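Long-range contacts in UDP-glucose 6-dehydrogenase (Pyrobaculum islandicum, PDB 3VTF), which probably oxidises UDP-glucose to UDP-glucuronate in two successive NAD-dependent steps and binds its sugar nucleotide between two alpha/beta domains: residues 37-42 against 83-87; 131-136 against 162-168; 238-243 against 271-277; 330-334 against 362-368. One frame throughout, in Å; residues are numbered along the deposited sequence.

Interaction 1 (37-42 against 83-87); sequences AVGFAL and GRLSF
L85, at the start of strand 85-87, meets one side of helix 31-43 through three of its carbons. Its CB lies 4.0 Å from CB of A41, its CD2 is 3.9 Å from CG2 of V38, and its CD1 reaches A37, 4.3 Å from that residue's CB. With CG anti to the backbone N (chi1 176°), the leucine stem runs along the helix from A41 back to A37 and V38, and the forked end divides between these two. Alanine suits A37 and A41, one turn apart, because a methyl there lets the edge strand come near; the axes of the two short segments approach to 9.2 Å. V38 offers a broader branched surface, which it shares with A75 and L76 of helix 72-81.

Outward, R84 CB still packs on A41 CB at 4.3 Å, but the chain then bends at chi3 (-69°) and turns the guanidinium back to the helix backbone. NE and NH2 grip A41 O side-on, each at 2.8 Å, and the oxygen lies almost in the guanidinium plane. NE comes in the carbonyl plane, whereas NH2 is tilted 19° from it. Arginine fits here because two N-H groups on one rigid plane can hold a carbonyl near the helix end, and a positive charge would probably suit the negative end of the helix dipole.

Both segments also pack on V47 of strand 46-50, the neighbour of 85-87 in the sheet. Such a helix laid against parallel strands is the layering of a Rossmann-type NAD-binding domain, consistent with the GxGxxG-like turn that leads into helix 31-43.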
# COMPACT_ATOMS: atom_id res chain seq x y z
N ALA A 37 -13.99 -13.06 -24.38
CA ALA A 37 -14.55 -13.85 -25.51
C ALA A 37 -13.55 -13.93 -26.64
O ALA A 37 -13.30 -15.01 -27.21
CB ALA A 37 -15.87 -13.22 -25.95
N VAL A 38 -13.03 -12.77 -27.02
CA VAL A 38 -11.98 -12.73 -28.08
C VAL A 38 -10.69 -13.44 -27.71
O VAL A 38 -10.12 -14.22 -28.53
CB VAL A 38 -11.71 -11.23 -28.46
CG1 VAL A 38 -10.43 -11.11 -29.31
CG2 VAL A 38 -12.91 -10.64 -29.18
N GLY A 39 -10.23 -13.21 -26.49
CA GLY A 39 -8.99 -13.82 -26.04
C GLY A 39 -9.08 -15.35 -25.94
O GLY A 39 -8.10 -16.04 -26.26
N PHE A 40 -10.20 -15.88 -25.40
CA PHE A 40 -10.30 -17.32 -25.28
C PHE A 40 -10.30 -17.92 -26.70
O PHE A 40 -9.69 -18.99 -26.91
CB PHE A 40 -11.60 -17.75 -24.54
CG PHE A 40 -11.53 -17.57 -23.02
CD1 PHE A 40 -10.43 -17.96 -22.31
CD2 PHE A 40 -12.67 -17.11 -22.30
CE1 PHE A 40 -10.40 -17.86 -20.90
CE2 PHE A 40 -12.59 -16.95 -20.92
CZ PHE A 40 -11.47 -17.34 -20.23
N ALA A 41 -11.03 -17.26 -27.63
CA ALA A 41 -11.03 -17.79 -29.02
C ALA A 41 -9.61 -17.80 -29.59
O ALA A 41 -9.18 -18.79 -30.25
CB ALA A 41 -11.97 -16.98 -29.92
N LEU A 42 -8.82 -16.76 -29.29
CA LEU A 42 -7.46 -16.68 -29.83
C LEU A 42 -6.56 -17.61 -29.11
O LEU A 42 -5.56 -18.00 -29.67
CB LEU A 42 -6.89 -15.23 -29.76
CG LEU A 42 -7.59 -14.18 -30.67
CD1 LEU A 42 -6.97 -12.77 -30.41
CD2 LEU A 42 -7.55 -14.62 -32.12
N GLY A 83 -12.96 -18.70 -37.19
CA GLY A 83 -14.13 -19.52 -37.08
C GLY A 83 -14.45 -19.95 -35.63
O GLY A 83 -15.53 -20.50 -35.39
N ARG A 84 -13.59 -19.61 -34.65
CA ARG A 84 -13.82 -20.09 -33.26
C ARG A 84 -14.76 -19.21 -32.39
O ARG A 84 -15.24 -19.68 -31.34
CB ARG A 84 -12.48 -20.36 -32.53
CG ARG A 84 -11.66 -21.46 -33.18
CD ARG A 84 -10.64 -22.02 -32.23
NE ARG A 84 -9.65 -20.98 -31.99
CZ ARG A 84 -8.54 -20.83 -32.68
NH1 ARG A 84 -8.20 -21.71 -33.63
NH2 ARG A 84 -7.75 -19.79 -32.39
N LEU A 85 -15.04 -17.98 -32.82
CA LEU A 85 -15.90 -17.09 -32.07
C LEU A 85 -17.19 -16.85 -32.75
O LEU A 85 -17.19 -16.39 -33.89
CB LEU A 85 -15.21 -15.69 -31.94
CG LEU A 85 -15.95 -14.53 -31.26
CD1 LEU A 85 -16.40 -14.97 -29.81
CD2 LEU A 85 -15.00 -13.31 -31.13
N SER A 86 -18.33 -17.02 -32.06
CA SER A 86 -19.61 -16.69 -32.65
C SER A 86 -20.46 -16.06 -31.59
O SER A 86 -20.08 -16.03 -30.39
CB SER A 86 -20.32 -17.97 -33.19
OG SER A 86 -20.46 -18.94 -32.14
N PHE A 87 -21.62 -15.56 -31.97
CA PHE A 87 -22.52 -15.00 -30.97
C PHE A 87 -23.93 -15.60 -31.04
O PHE A 87 -24.43 -15.85 -32.17
CB PHE A 87 -22.57 -13.47 -31.12
CG PHE A 87 -21.24 -12.84 -30.98
CD1 PHE A 87 -20.77 -12.47 -29.70
CD2 PHE A 87 -20.39 -12.72 -32.08
CE1 PHE A 87 -19.48 -11.94 -29.57
CE2 PHE A 87 -19.10 -12.16 -31.95
CZ PHE A 87 -18.66 -11.76 -30.70

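Interaction 2 (131-136 against 162-168); sequences IRAKGR and EAGGVKF
I131 and V166 form the central bump and hollow of this contact, their side chains set obliquely. The CG2 methyl of I131 fits between the turn residues A163 and V166, touching V166 CG1 at 3.5 Å and A163 CB at 4.2 Å. The other branch of I131, extended, leads away from the valine and sets CD1 3.9 Å from CB of F168. V166 in turn fills the notch where helix 118-134 ends: CG1 abuts R136 O at 3.5 Å, while CG2 lies over the backbone of I131 and G135. G135 ends the helix at positive phi, readily adopted by glycine, and its backbone forms one side of the notch. With V166 cut back to an alanine, a gap is likely to open between I131 and the carbonyl of R136, leaving I131 CG2 less to rest on.

Along the other flank, R132 stretches out beside the type I' turn A163-V166. Its CG anti to the backbone N (chi1 -169°) directs the aliphatic stem over the peptides, CD standing 3.4 Å from E162 O. G164 CA lies over one guanidinium face, where a side chain would clash with NE. A water bridges R132 NH1 and E162 O, while the E162 carboxylate is paired with R125. The direct contact is thus one of shape and apolar surface, its polar link at the exposed rim made through solvent.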
# COMPACT_ATOMS: atom_id res chain seq x y z
N ILE A 131 -28.49 -25.00 -18.95
CA ILE A 131 -28.02 -26.26 -18.44
C ILE A 131 -29.16 -27.28 -18.51
O ILE A 131 -28.93 -28.47 -18.82
CB ILE A 131 -27.50 -26.03 -17.00
CG1 ILE A 131 -26.14 -25.26 -17.04
CG2 ILE A 131 -27.23 -27.36 -16.29
CD1 ILE A 131 -25.52 -24.96 -15.62
N ARG A 132 -30.35 -26.83 -18.11
CA ARG A 132 -31.53 -27.72 -18.08
C ARG A 132 -31.77 -28.29 -19.50
O ARG A 132 -31.93 -29.49 -19.68
CB ARG A 132 -32.72 -26.90 -17.65
CG ARG A 132 -33.92 -27.83 -17.35
CD ARG A 132 -35.13 -27.02 -17.06
NE ARG A 132 -36.23 -27.96 -17.06
CZ ARG A 132 -37.44 -27.69 -16.60
NH1 ARG A 132 -37.69 -26.51 -16.07
NH2 ARG A 132 -38.39 -28.61 -16.67
N ALA A 133 -31.69 -27.41 -20.51
CA ALA A 133 -31.83 -27.81 -21.94
C ALA A 133 -30.68 -28.69 -22.33
O ALA A 133 -30.87 -29.67 -23.06
CB ALA A 133 -31.90 -26.57 -22.79
N LYS A 134 -29.46 -28.40 -21.86
CA LYS A 134 -28.31 -29.25 -22.29
C LYS A 134 -28.42 -30.67 -21.73
O LYS A 134 -27.92 -31.64 -22.33
CB LYS A 134 -26.92 -28.64 -21.82
CG LYS A 134 -25.74 -29.34 -22.43
CD LYS A 134 -24.34 -28.66 -22.21
CE LYS A 134 -23.88 -28.77 -20.79
NZ LYS A 134 -22.43 -28.38 -20.59
N GLY A 135 -28.92 -30.78 -20.50
CA GLY A 135 -29.00 -32.08 -19.86
C GLY A 135 -27.72 -32.68 -19.34
O GLY A 135 -27.73 -33.86 -18.93
N ARG A 136 -26.59 -31.95 -19.31
CA ARG A 136 -25.41 -32.58 -18.66
C ARG A 136 -24.55 -31.54 -17.94
O ARG A 136 -24.84 -30.38 -18.04
CB ARG A 136 -24.61 -33.50 -19.59
CG ARG A 136 -24.05 -32.83 -20.80
CD ARG A 136 -23.89 -33.75 -22.03
NE ARG A 136 -23.21 -32.91 -23.05
CZ ARG A 136 -23.81 -32.24 -24.03
NH1 ARG A 136 -25.11 -32.35 -24.28
NH2 ARG A 136 -23.09 -31.49 -24.81
N GLU A 162 -33.15 -23.25 -11.78
CA GLU A 162 -33.60 -23.35 -13.17
C GLU A 162 -33.10 -24.58 -13.90
O GLU A 162 -33.49 -24.82 -15.03
CB GLU A 162 -33.20 -22.07 -14.01
CG GLU A 162 -33.46 -20.73 -13.31
CD GLU A 162 -34.94 -20.47 -13.18
OE1 GLU A 162 -35.69 -21.13 -13.96
OE2 GLU A 162 -35.33 -19.66 -12.30
N ALA A 163 -32.17 -25.31 -13.29
CA ALA A 163 -31.39 -26.32 -13.99
C ALA A 163 -32.23 -27.66 -14.09
O ALA A 163 -31.77 -28.58 -14.73
CB ALA A 163 -30.06 -26.59 -13.25
N GLY A 164 -33.40 -27.72 -13.47
CA GLY A 164 -34.25 -28.94 -13.49
C GLY A 164 -33.54 -30.18 -12.97
O GLY A 164 -33.80 -31.33 -13.39
N GLY A 165 -32.59 -30.00 -12.07
CA GLY A 165 -31.94 -31.19 -11.49
C GLY A 165 -30.68 -31.62 -12.18
O GLY A 165 -30.03 -32.60 -11.76
N VAL A 166 -30.27 -30.90 -13.23
CA VAL A 166 -28.98 -31.25 -13.88
C VAL A 166 -27.84 -30.78 -12.98
O VAL A 166 -27.89 -29.63 -12.52
CB VAL A 166 -28.88 -30.61 -15.27
CG1 VAL A 166 -27.52 -30.86 -15.92
CG2 VAL A 166 -30.05 -31.08 -16.15
N LYS A 167 -26.85 -31.65 -12.76
CA LYS A 167 -25.67 -31.37 -11.89
C LYS A 167 -24.74 -30.30 -12.57
O LYS A 167 -24.67 -30.21 -13.81
CB LYS A 167 -24.86 -32.64 -11.61
CG LYS A 167 -23.99 -33.05 -12.82
CD LYS A 167 -23.02 -34.25 -12.64
CE LYS A 167 -22.87 -34.93 -14.00
NZ LYS A 167 -21.57 -35.56 -14.33
N PHE A 168 -24.09 -29.45 -11.76
CA PHE A 168 -23.18 -28.43 -12.31
C PHE A 168 -22.22 -28.04 -11.25
O PHE A 168 -22.40 -28.44 -10.08
CB PHE A 168 -24.00 -27.18 -12.78
CG PHE A 168 -24.71 -26.46 -11.67
CD1 PHE A 168 -24.06 -25.40 -11.02
CD2 PHE A 168 -26.01 -26.82 -11.26
CE1 PHE A 168 -24.67 -24.67 -10.08
CE2 PHE A 168 -26.64 -26.12 -10.25
CZ PHE A 168 -25.96 -25.03 -9.63
O HOH W 1 -35.89 -23.89 -16.10

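Interaction 3 (238-243 against 271-277); sequences KISFAN and RHYFGAG. With UPG (uridine-5'-diphosphate-glucose), chain B.
K238 leaves the helix with CG anti to its carbonyl carbon (chi1 -54°) and bends at chi3 (34°), a turn that lays CE over the face of F274 and brings NZ to H272 O at 2.7 Å, in the carbonyl plane. CE stands 3.8 Å from the F274 ring centroid, a CH-pi contact, and NZ, also over the ring face, adds a cation-pi interaction. Lysine suits this buried place because its stem covers an aromatic face while its ammonium gathers carbonyls: G270 O and, from the second subunit, R268 O also accept from NZ.

Farther along the helix, A242 lets F274 and A276 pack on its small methyl. N243 OD1 takes the N-H of G277 on a lone pair, at 2.7 Å and 162°.

The loop forms one wall of the UDP-glucose pocket. G275 N donates to uracil O4 and G275 O accepts from N3, a pair of bonds consistent with recognition of that base edge. I239 CD1 touches the uracil from the helix side, and the Y273 ring lies with one face centred under C5 while its hydroxyl binds phosphate oxygen O1A at 2.6 Å. A leucine in place of Y273 would probably leave O1A without this donor and the uracil edge without its aromatic cover. Backbone polar groups of G275 thus meet the base edge, apolar side chains flank the ring, and a side-chain hydroxyl holds the diphosphate.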
# COMPACT_ATOMS: atom_id res chain seq x y z
N LYS A 238 -3.66 3.14 -2.19
CA LYS A 238 -2.36 3.80 -2.54
C LYS A 238 -2.59 5.14 -3.08
O LYS A 238 -1.78 6.04 -2.77
CB LYS A 238 -1.52 3.00 -3.56
CG LYS A 238 -1.31 1.55 -3.10
CD LYS A 238 -0.14 0.71 -3.75
CE LYS A 238 1.12 1.50 -4.14
NZ LYS A 238 2.24 0.58 -4.69
N ILE A 239 -3.58 5.29 -3.99
CA ILE A 239 -3.87 6.58 -4.60
C ILE A 239 -4.28 7.62 -3.50
O ILE A 239 -3.79 8.77 -3.48
CB ILE A 239 -4.99 6.43 -5.65
CG1 ILE A 239 -4.49 5.52 -6.81
CG2 ILE A 239 -5.36 7.76 -6.27
CD1 ILE A 239 -5.60 5.11 -7.76
N SER A 240 -5.19 7.22 -2.62
CA SER A 240 -5.69 8.15 -1.58
C SER A 240 -4.62 8.46 -0.55
O SER A 240 -4.56 9.60 -0.01
CB SER A 240 -6.94 7.50 -0.89
OG SER A 240 -7.99 7.62 -1.77
N PHE A 241 -3.79 7.47 -0.22
CA PHE A 241 -2.66 7.73 0.62
C PHE A 241 -1.72 8.78 -0.04
O PHE A 241 -1.22 9.69 0.65
CB PHE A 241 -1.91 6.49 1.01
CG PHE A 241 -0.79 6.75 1.95
CD1 PHE A 241 -1.06 7.12 3.26
CD2 PHE A 241 0.51 6.70 1.53
CE1 PHE A 241 -0.04 7.35 4.21
CE2 PHE A 241 1.55 6.91 2.43
CZ PHE A 241 1.31 7.22 3.78
N ALA A 242 -1.42 8.61 -1.33
CA ALA A 242 -0.55 9.60 -2.04
C ALA A 242 -1.21 11.00 -1.97
O ALA A 242 -0.50 12.01 -1.85
CB ALA A 242 -0.30 9.19 -3.49
N ASN A 243 -2.56 11.02 -1.99
CA ASN A 243 -3.26 12.31 -1.95
C ASN A 243 -3.23 12.89 -0.56
O ASN A 243 -3.01 14.07 -0.39
CB ASN A 243 -4.69 12.15 -2.48
CG ASN A 243 -4.67 12.11 -3.98
OD1 ASN A 243 -3.80 12.78 -4.61
ND2 ASN A 243 -5.66 11.45 -4.58
N ARG A 271 6.22 0.38 -6.57
CA ARG A 271 6.43 1.83 -6.92
C ARG A 271 5.25 2.48 -7.63
O ARG A 271 5.08 3.71 -7.67
CB ARG A 271 7.74 2.02 -7.71
CG ARG A 271 7.72 1.27 -9.01
CD ARG A 271 9.18 1.11 -9.49
NE ARG A 271 9.18 0.25 -10.69
CZ ARG A 271 8.82 0.66 -11.91
NH1 ARG A 271 8.49 1.92 -12.14
NH2 ARG A 271 8.80 -0.21 -12.93
N HIS A 272 4.33 1.66 -8.10
CA HIS A 272 3.23 2.21 -8.88
C HIS A 272 2.00 2.56 -8.04
O HIS A 272 1.78 1.97 -6.96
CB HIS A 272 2.81 1.09 -9.84
CG HIS A 272 3.94 0.52 -10.65
ND1 HIS A 272 4.52 1.22 -11.65
CD2 HIS A 272 4.57 -0.72 -10.62
CE1 HIS A 272 5.47 0.46 -12.24
NE2 HIS A 272 5.48 -0.73 -11.62
N TYR A 273 1.17 3.39 -8.63
CA TYR A 273 -0.18 3.82 -8.12
C TYR A 273 -0.04 4.79 -6.96
O TYR A 273 -0.96 4.92 -6.16
CB TYR A 273 -1.14 2.62 -7.81
CG TYR A 273 -1.94 2.27 -9.03
CD1 TYR A 273 -3.33 2.28 -9.01
CD2 TYR A 273 -1.30 2.03 -10.24
CE1 TYR A 273 -4.06 1.97 -10.17
CE2 TYR A 273 -2.00 1.80 -11.41
CZ TYR A 273 -3.37 1.76 -11.36
OH TYR A 273 -4.01 1.40 -12.50
N PHE A 274 1.11 5.50 -6.90
CA PHE A 274 1.17 6.66 -5.98
C PHE A 274 1.02 7.96 -6.79
O PHE A 274 1.57 8.98 -6.40
CB PHE A 274 2.52 6.69 -5.23
CG PHE A 274 2.68 5.64 -4.20
CD1 PHE A 274 1.70 5.49 -3.14
CD2 PHE A 274 3.80 4.86 -4.16
CE1 PHE A 274 1.85 4.60 -2.13
CE2 PHE A 274 3.95 3.94 -3.13
CZ PHE A 274 3.02 3.83 -2.09
N GLY A 275 0.20 7.95 -7.84
CA GLY A 275 -0.01 9.15 -8.61
C GLY A 275 -1.06 10.07 -7.98
O GLY A 275 -2.27 10.01 -8.31
N ALA A 276 -0.58 10.95 -7.11
CA ALA A 276 -1.43 11.89 -6.41
C ALA A 276 -2.10 12.75 -7.47
O ALA A 276 -1.60 12.90 -8.58
CB ALA A 276 -0.54 12.76 -5.53
N GLY A 277 -3.25 13.31 -7.15
CA GLY A 277 -3.99 14.20 -8.06
C GLY A 277 -5.47 14.20 -7.74
O GLY A 277 -5.84 14.20 -6.57
N1 UPG B . -5.25 6.74 -10.95
C2 UPG B . -4.71 7.75 -10.10
N3 UPG B . -3.44 7.65 -9.70
C4 UPG B . -2.69 6.54 -10.04
C5 UPG B . -3.20 5.48 -10.87
C6 UPG B . -4.54 5.61 -11.27
O2 UPG B . -5.40 8.76 -9.75
O4 UPG B . -1.50 6.46 -9.59
C1C UPG B . -6.67 6.92 -11.32
C2C UPG B . -6.82 6.86 -12.83
O2C UPG B . -6.69 8.13 -13.44
C3C UPG B . -8.26 6.32 -12.98
C4C UPG B . -8.46 5.41 -11.77
O4C UPG B . -7.36 5.73 -10.88
O3C UPG B . -9.20 7.41 -12.79
C5C UPG B . -8.39 3.90 -12.10
O5C UPG B . -7.30 3.71 -13.01
PA UPG B . -6.97 2.17 -13.60
O1A UPG B . -6.57 1.21 -12.43
O2A UPG B . -6.11 2.32 -14.88
O3A UPG B . -8.40 1.87 -14.27
PB UPG B . -9.31 0.50 -14.35
O1B UPG B . -9.45 0.15 -15.81
O2B UPG B . -10.54 1.11 -13.62
O3B UPG B . -8.58 -0.74 -13.68
C1' UPG B . -8.91 -1.15 -12.31
C2' UPG B . -7.77 -2.02 -11.83
C3' UPG B . -7.83 -3.36 -12.59
C4' UPG B . -9.23 -3.97 -12.35
C5' UPG B . -10.30 -3.02 -13.02
C6' UPG B . -11.78 -3.42 -12.86
O2' UPG B . -6.63 -1.20 -12.30
O3' UPG B . -6.81 -4.18 -12.06
O4' UPG B . -9.27 -5.23 -13.07
O5' UPG B . -10.18 -1.81 -12.22
O6' UPG B . -11.95 -4.16 -11.63

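Interaction 4 (330-334 against 362-368); sequences GLRGR and LLERGAR
L331 and L362 turn their branched ends to each other obliquely, with CD1 of the first 3.8 Å from CD2 of the second. L331 has CG anti to its carbonyl carbon (chi1 -57°) and an extended end, which carries CD1 to the last turn of helix 354-364. The stem of R365 crosses it there, likewise obliquely, with CD 4.1 Å from L331 CD1. On the other flank, A367 sets its CB 4.4 Å from that of L331. Leucine suits both buried places, since V321 of helix 304-328 packs on each of them, and alanine is small enough to let the two backbones close in.

The other arginines lie outside this core. R332 places CG 3.6 Å from R365 O, over the backbone at G366, where a side chain on the glycine would crowd it. R368 is extended and runs its CG past G333 O at 3.7 Å. R334 directs its guanidinium elsewhere, NH1 bonding to L328 O.

G366, at positive phi, is the C' residue of a Schellman motif: A367 N bonds to L362 O and G366 N to L363 O. G366 O accepts from G333 N at 2.7 Å, the donor standing 43° out of the carbonyl plane. R334 O then accepts R368 N at 2.9 Å, joining the starts of strands 335-339 and 368-372. The turn L331-R334 and the helix end are thus tied, beside a small leucine core, by two direct hydrogen bonds that both run between backbone atoms, so the union probably depends little on the charged ends of the arginines.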
# COMPACT_ATOMS: atom_id res chain seq x y z
N GLY A 330 -13.17 34.03 -6.91
CA GLY A 330 -14.58 33.72 -7.16
C GLY A 330 -14.74 33.31 -8.61
O GLY A 330 -13.95 33.77 -9.49
N LEU A 331 -15.72 32.43 -8.87
CA LEU A 331 -15.88 31.82 -10.19
C LEU A 331 -17.07 32.32 -11.03
O LEU A 331 -17.09 32.10 -12.24
CB LEU A 331 -15.96 30.26 -10.06
CG LEU A 331 -14.74 29.62 -9.37
CD1 LEU A 331 -14.91 28.10 -9.18
CD2 LEU A 331 -13.46 29.92 -10.18
N ARG A 332 -18.06 32.98 -10.39
CA ARG A 332 -19.29 33.44 -11.10
C ARG A 332 -18.94 34.20 -12.38
O ARG A 332 -18.16 35.14 -12.35
CB ARG A 332 -20.15 34.30 -10.20
CG ARG A 332 -20.90 33.45 -9.18
CD ARG A 332 -22.23 34.06 -8.70
NE ARG A 332 -22.69 33.43 -7.43
CZ ARG A 332 -22.03 33.54 -6.27
NH1 ARG A 332 -20.90 34.24 -6.24
NH2 ARG A 332 -22.49 32.97 -5.14
N GLY A 333 -19.46 33.73 -13.52
CA GLY A 333 -19.29 34.42 -14.79
C GLY A 333 -17.92 34.21 -15.38
O GLY A 333 -17.64 34.69 -16.48
N ARG A 334 -17.03 33.49 -14.67
CA ARG A 334 -15.65 33.43 -15.14
C ARG A 334 -15.51 32.33 -16.18
O ARG A 334 -16.23 31.37 -16.15
CB ARG A 334 -14.71 33.25 -13.94
CG ARG A 334 -13.51 34.14 -13.97
CD ARG A 334 -13.85 35.62 -13.86
NE ARG A 334 -14.18 35.88 -12.47
CZ ARG A 334 -13.30 36.24 -11.55
NH1 ARG A 334 -12.03 36.38 -11.91
NH2 ARG A 334 -13.69 36.44 -10.28
N LEU A 362 -17.79 23.25 -11.18
CA LEU A 362 -17.58 24.60 -11.72
C LEU A 362 -18.96 25.21 -12.10
O LEU A 362 -19.20 26.40 -11.83
CB LEU A 362 -16.65 24.52 -12.93
CG LEU A 362 -15.15 24.17 -12.58
CD1 LEU A 362 -14.49 24.06 -13.93
CD2 LEU A 362 -14.50 25.26 -11.70
N LEU A 363 -19.79 24.43 -12.77
CA LEU A 363 -21.14 24.86 -13.19
C LEU A 363 -21.97 25.31 -12.03
O LEU A 363 -22.46 26.42 -12.05
CB LEU A 363 -21.87 23.79 -13.94
CG LEU A 363 -21.38 23.53 -15.35
CD1 LEU A 363 -22.06 22.27 -15.88
CD2 LEU A 363 -21.54 24.73 -16.28
N GLU A 364 -22.06 24.49 -11.02
CA GLU A 364 -22.71 24.82 -9.77
C GLU A 364 -22.16 26.11 -9.12
O GLU A 364 -22.81 26.75 -8.30
CB GLU A 364 -22.59 23.55 -8.91
CG GLU A 364 -23.17 23.53 -7.51
CD GLU A 364 -22.96 22.15 -6.84
OE1 GLU A 364 -21.81 21.81 -6.47
OE2 GLU A 364 -23.94 21.38 -6.68
N ARG A 365 -20.96 26.53 -9.49
CA ARG A 365 -20.48 27.82 -8.98
C ARG A 365 -20.61 29.00 -9.97
O ARG A 365 -19.98 30.04 -9.79
CB ARG A 365 -19.05 27.72 -8.38
CG ARG A 365 -19.03 27.12 -6.97
CD ARG A 365 -17.71 26.40 -6.75
NE ARG A 365 -17.87 25.16 -5.96
CZ ARG A 365 -17.22 24.88 -4.83
NH1 ARG A 365 -16.30 25.73 -4.29
NH2 ARG A 365 -17.48 23.72 -4.24
N GLY A 366 -21.40 28.82 -11.03
CA GLY A 366 -21.68 29.96 -11.95
C GLY A 366 -20.58 30.26 -12.95
O GLY A 366 -20.59 31.29 -13.63
N ALA A 367 -19.59 29.35 -13.07
CA ALA A 367 -18.58 29.46 -14.14
C ALA A 367 -19.15 29.13 -15.51
O ALA A 367 -20.05 28.29 -15.66
CB ALA A 367 -17.34 28.57 -13.87
N ARG A 368 -18.59 29.80 -16.50
CA ARG A 368 -18.81 29.44 -17.89
C ARG A 368 -17.72 28.44 -18.20
O ARG A 368 -16.53 28.81 -18.27
CB ARG A 368 -18.65 30.65 -18.83
CG ARG A 368 -19.33 31.95 -18.38
CD ARG A 368 -19.14 32.99 -19.48
NE ARG A 368 -20.13 34.07 -19.45
CZ ARG A 368 -20.45 34.84 -20.50
NH1 ARG A 368 -19.88 34.68 -21.68
NH2 ARG A 368 -21.37 35.79 -20.36

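In the fold
Along the chain the four contacts follow one another in series, each closing before the next opens. Interactions 1 and 2 share the NAD-binding domain and its mixed sheet: the first packs an edge strand, the second ties the end of helix 118-134 to the loop before strand 169-172, and their centres lie about 24 Å apart. Interaction 3 belongs to the central domain, on long helix 221-251, where the substrate and the second subunit meet. Interaction 4, its centre about 29 Å from that of interaction 3, sits at the start of two strands of the second, parallel sheet. Interactions 2 and 4, their centres about 60 Å apart, thus mark separate alpha/beta domains, with the nucleotide-sugar site between.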